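Long-range contact in cellulase (Xanthomonas axonopodis pv. citri, PDB 4W7W), which probably hydrolyses beta-1,4-glucan chains as a family 5 cellulase and is caught here with cello-oligosaccharide in its cleft: residues A[234-242]-A[269-278]. Numbering follows the deposited sequence. Where two conformers were deposited one is given.
Sequences TKPVCTSDS and TANNPVCDKA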
loop_
_atom_site.group_PDB
_atom_site.type_symbol
_atom_site.label_atom_id
_atom_site.label_comp_id
_atom_site.label_asym_id
_atom_site.label_seq_id
_atom_site.Cartn_x
_atom_site.Cartn_y
_atom_site.Cartn_z
ATOM N N THR A 234 10.454 -10.787 -6.692
ATOM C CA THR A 234 11.142 -11.892 -6.050
ATOM C C THR A 234 12.625 -11.955 -6.441
ATOM O O THR A 234 13.431 -12.527 -5.698
ATOM C CB THR A 234 10.420 -13.214 -6.325
ATOM O OG1 THR A 234 10.273 -13.404 -7.725
ATOM C CG2 THR A 234 9.050 -13.193 -5.692
ATOM N N LYS A 235 12.973 -11.328 -7.569
ATOM C CA LYS A 235 14.352 -11.284 -8.043
ATOM C C LYS A 235 14.838 -9.847 -8.175
ATOM O O LYS A 235 14.067 -8.956 -8.525
ATOM C CB LYS A 235 14.460 -11.980 -9.396
ATOM C CG LYS A 235 14.093 -13.455 -9.359
ATOM C CD LYS A 235 15.081 -14.268 -8.530
ATOM C CE LYS A 235 14.471 -15.568 -8.036
ATOM N NZ LYS A 235 13.732 -16.283 -9.110
ATOM N N PRO A 236 16.146 -9.625 -7.951
ATOM C CA PRO A 236 16.718 -8.287 -8.012
ATOM C C PRO A 236 17.100 -7.862 -9.434
ATOM O O PRO A 236 18.215 -7.406 -9.676
ATOM C CB PRO A 236 17.969 -8.427 -7.144
ATOM C CG PRO A 236 18.415 -9.814 -7.418
ATOM C CD PRO A 236 17.136 -10.603 -7.457
ATOM N N VAL A 237 16.166 -8.028 -10.363
ATOM C CA VAL A 237 16.383 -7.749 -11.774
ATOM C C VAL A 237 15.302 -6.826 -12.258
ATOM O O VAL A 237 14.118 -6.982 -11.896
ATOM C CB VAL A 237 16.324 -9.045 -12.581
ATOM C CG1 VAL A 237 16.378 -8.782 -14.085
ATOM C CG2 VAL A 237 17.457 -9.955 -12.157
ATOM N N CYS A 238 15.699 -5.850 -13.050
ATOM C CA CYS A 238 14.754 -5.089 -13.839
ATOM C C CYS A 238 14.960 -5.550 -15.253
ATOM O O CYS A 238 16.083 -5.524 -15.761
ATOM C CB CYS A 238 14.993 -3.605 -13.667
ATOM S SG CYS A 238 14.955 -3.099 -11.918
ATOM N N THR A 239 13.892 -6.011 -15.897
ATOM C CA THR A 239 14.053 -6.691 -17.179
ATOM C C THR A 239 14.519 -5.772 -18.295
ATOM O O THR A 239 15.069 -6.255 -19.267
ATOM C CB THR A 239 12.770 -7.412 -17.600
ATOM O OG1 THR A 239 11.692 -6.480 -17.660
ATOM C CG2 THR A 239 12.470 -8.540 -16.627
ATOM N N SER A 240 14.316 -4.468 -18.154
ATOM C CA SER A 240 14.938 -3.485 -19.029
ATOM C C SER A 240 15.072 -2.176 -18.285
ATOM O O SER A 240 14.534 -2.026 -17.190
ATOM C CB SER A 240 14.128 -3.246 -20.297
ATOM O OG SER A 240 13.067 -2.338 -20.032
ATOM N N ASP A 241 15.753 -1.224 -18.915
ATOM C CA ASP A 241 15.919 0.098 -18.318
ATOM C C ASP A 241 14.704 1.007 -18.493
ATOM O O ASP A 241 14.733 2.139 -18.053
ATOM C CB ASP A 241 17.222 0.773 -18.778
ATOM C CG ASP A 241 17.286 1.039 -20.254
ATOM O OD1 ASP A 241 16.232 1.037 -20.913
ATOM O OD2 ASP A 241 18.420 1.276 -20.757
ATOM N N SER A 242 13.630 0.499 -19.101
ATOM C CA SER A 242 12.417 1.279 -19.344
ATOM C C SER A 242 11.129 0.571 -18.953
ATOM O O SER A 242 10.042 1.120 -19.156
ATOM C CB SER A 242 12.346 1.669 -20.813
ATOM O OG SER A 242 12.296 0.519 -21.633
ATOM N N THR A 269 13.160 -1.382 -6.966
ATOM C CA THR A 269 14.211 -1.717 -7.920
ATOM C C THR A 269 15.464 -2.038 -7.126
ATOM O O THR A 269 15.675 -1.493 -6.040
ATOM C CB THR A 269 14.455 -0.548 -8.897
ATOM O OG1 THR A 269 14.742 0.651 -8.174
ATOM C CG2 THR A 269 13.250 -0.309 -9.779
ATOM N N ALA A 270 16.293 -2.917 -7.673
ATOM C CA ALA A 270 17.529 -3.302 -7.013
ATOM C C ALA A 270 18.660 -2.353 -7.353
ATOM O O ALA A 270 18.541 -1.496 -8.231
ATOM C CB ALA A 270 17.892 -4.718 -7.396
ATOM N N ASN A 271 19.760 -2.518 -6.636
ATOM C CA ASN A 271 20.873 -1.590 -6.763
ATOM C C ASN A 271 21.851 -1.950 -7.871
ATOM O O ASN A 271 22.942 -2.456 -7.613
ATOM C CB ASN A 271 21.609 -1.514 -5.427
ATOM C CG ASN A 271 22.769 -0.559 -5.454
ATOM O OD1 ASN A 271 22.726 0.445 -6.142
ATOM N ND2 ASN A 271 23.819 -0.887 -4.732
ATOM N N ASN A 272 21.457 -1.671 -9.111
ATOM C CA ASN A 272 22.311 -1.923 -10.276
ATOM C C ASN A 272 21.963 -0.930 -11.375
ATOM O O ASN A 272 20.907 -0.304 -11.323
ATOM C CB ASN A 272 22.220 -3.394 -10.734
ATOM C CG ASN A 272 20.829 -3.826 -11.160
ATOM O OD1 ASN A 272 20.260 -3.311 -12.133
ATOM N ND2 ASN A 272 20.249 -4.772 -10.412
ATOM N N PRO A 273 22.844 -0.780 -12.371
ATOM C CA PRO A 273 22.647 0.301 -13.332
ATOM C C PRO A 273 21.329 0.241 -14.115
ATOM O O PRO A 273 20.670 1.259 -14.276
ATOM C CB PRO A 273 23.862 0.163 -14.245
ATOM C CG PRO A 273 24.939 -0.289 -13.296
ATOM C CD PRO A 273 24.238 -1.267 -12.392
ATOM N N VAL A 274 20.958 -0.933 -14.597
ATOM C CA VAL A 274 19.727 -1.055 -15.380
ATOM C C VAL A 274 18.528 -0.693 -14.504
ATOM O O VAL A 274 17.631 0.043 -14.933
ATOM C CB VAL A 274 19.583 -2.463 -15.977
ATOM C CG1 VAL A 274 18.203 -2.651 -16.573
ATOM C CG2 VAL A 274 20.641 -2.684 -17.043
ATOM N N CYS A 275 18.517 -1.207 -13.275
ATOM C CA CYS A 275 17.438 -0.872 -12.343
ATOM C C CYS A 275 17.389 0.622 -11.992
ATOM O O CYS A 275 16.290 1.178 -11.889
ATOM C CB CYS A 275 17.551 -1.668 -11.061
ATOM S SG CYS A 275 16.939 -3.350 -11.207
ATOM N N ASP A 276 18.547 1.254 -11.779
ATOM C CA ASP A 276 18.537 2.675 -11.449
ATOM C C ASP A 276 17.942 3.487 -12.597
ATOM O O ASP A 276 17.201 4.440 -12.373
ATOM C CB ASP A 276 19.932 3.205 -11.117
ATOM C CG ASP A 276 20.365 2.972 -9.665
ATOM O OD1 ASP A 276 19.550 2.512 -8.839
ATOM O OD2 ASP A 276 21.541 3.308 -9.381
ATOM N N LYS A 277 18.279 3.135 -13.837
ATOM C CA LYS A 277 17.677 3.815 -14.993
ATOM C C LYS A 277 16.169 3.603 -15.031
ATOM O O LYS A 277 15.402 4.534 -15.275
ATOM C CB LYS A 277 18.279 3.331 -16.313
ATOM C CG LYS A 277 19.650 3.873 -16.602
ATOM C CD LYS A 277 20.108 3.398 -17.967
ATOM C CE LYS A 277 19.437 4.201 -19.076
ATOM N NZ LYS A 277 20.079 3.978 -20.398
ATOM N N ALA A 278 15.745 2.375 -14.767
ATOM C CA ALA A 278 14.313 2.084 -14.754
ATOM C C ALA A 278 13.601 2.851 -13.661
ATOM O O ALA A 278 12.473 3.309 -13.846
ATOM C CB ALA A 278 14.085 0.600 -14.605
HETATM O O HOH W 1 18.651 -5.479 -13.296
#
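Over one face of the Asp-241 carboxylate comes the amine of Lys-277, the two side chains lying side by side and pointing the same way. The lysine chain bends at its third torsion, and in the conformer given NZ stands 52° out of the carboxylate plane. It lies 3.2 Å from Asp-241 OD2, in a salt bridge that may hold only part of the time. The second flat group is the carboxamide of Asn-272, the N-cap of helix 273-288, whose ND2 comes to 3.4 Å from Pro-236 O. Asn-272 OD1 is used twice: it accepts from Cys-275 N at 3.0 Å, with that donor tilted 30° from the carbonyl plane, and from a water that also accepts from Cys-238 N, so that one water links the cap to the backbone of 234-242.

Beside the Asn-272 carboxamide the disulfide supplies the covalent link, tying the irregular loop 234-242 to the first turn of helix 273-288. Cys-238 SG meets Cys-275 SG at 2.1 Å with a chi3 of 107°, and the methyl of Thr-269, CG2, lies 3.9 Å from Cys-238 SG. Val-274 CG1 lies against the backbone of Ser-240 and Cys-238, while Ala-278 CA makes a CH···O contact of 3.3 Å to Asp-241 O. Toward the start of both segments, Pro-236 CB rests on Ala-270 CB.

In the (beta/alpha)8 barrel, this joins the loop between strand 219-226 and helix 243-258 to the start of helix 273-288, which follows the adjacent parallel strand 262-268.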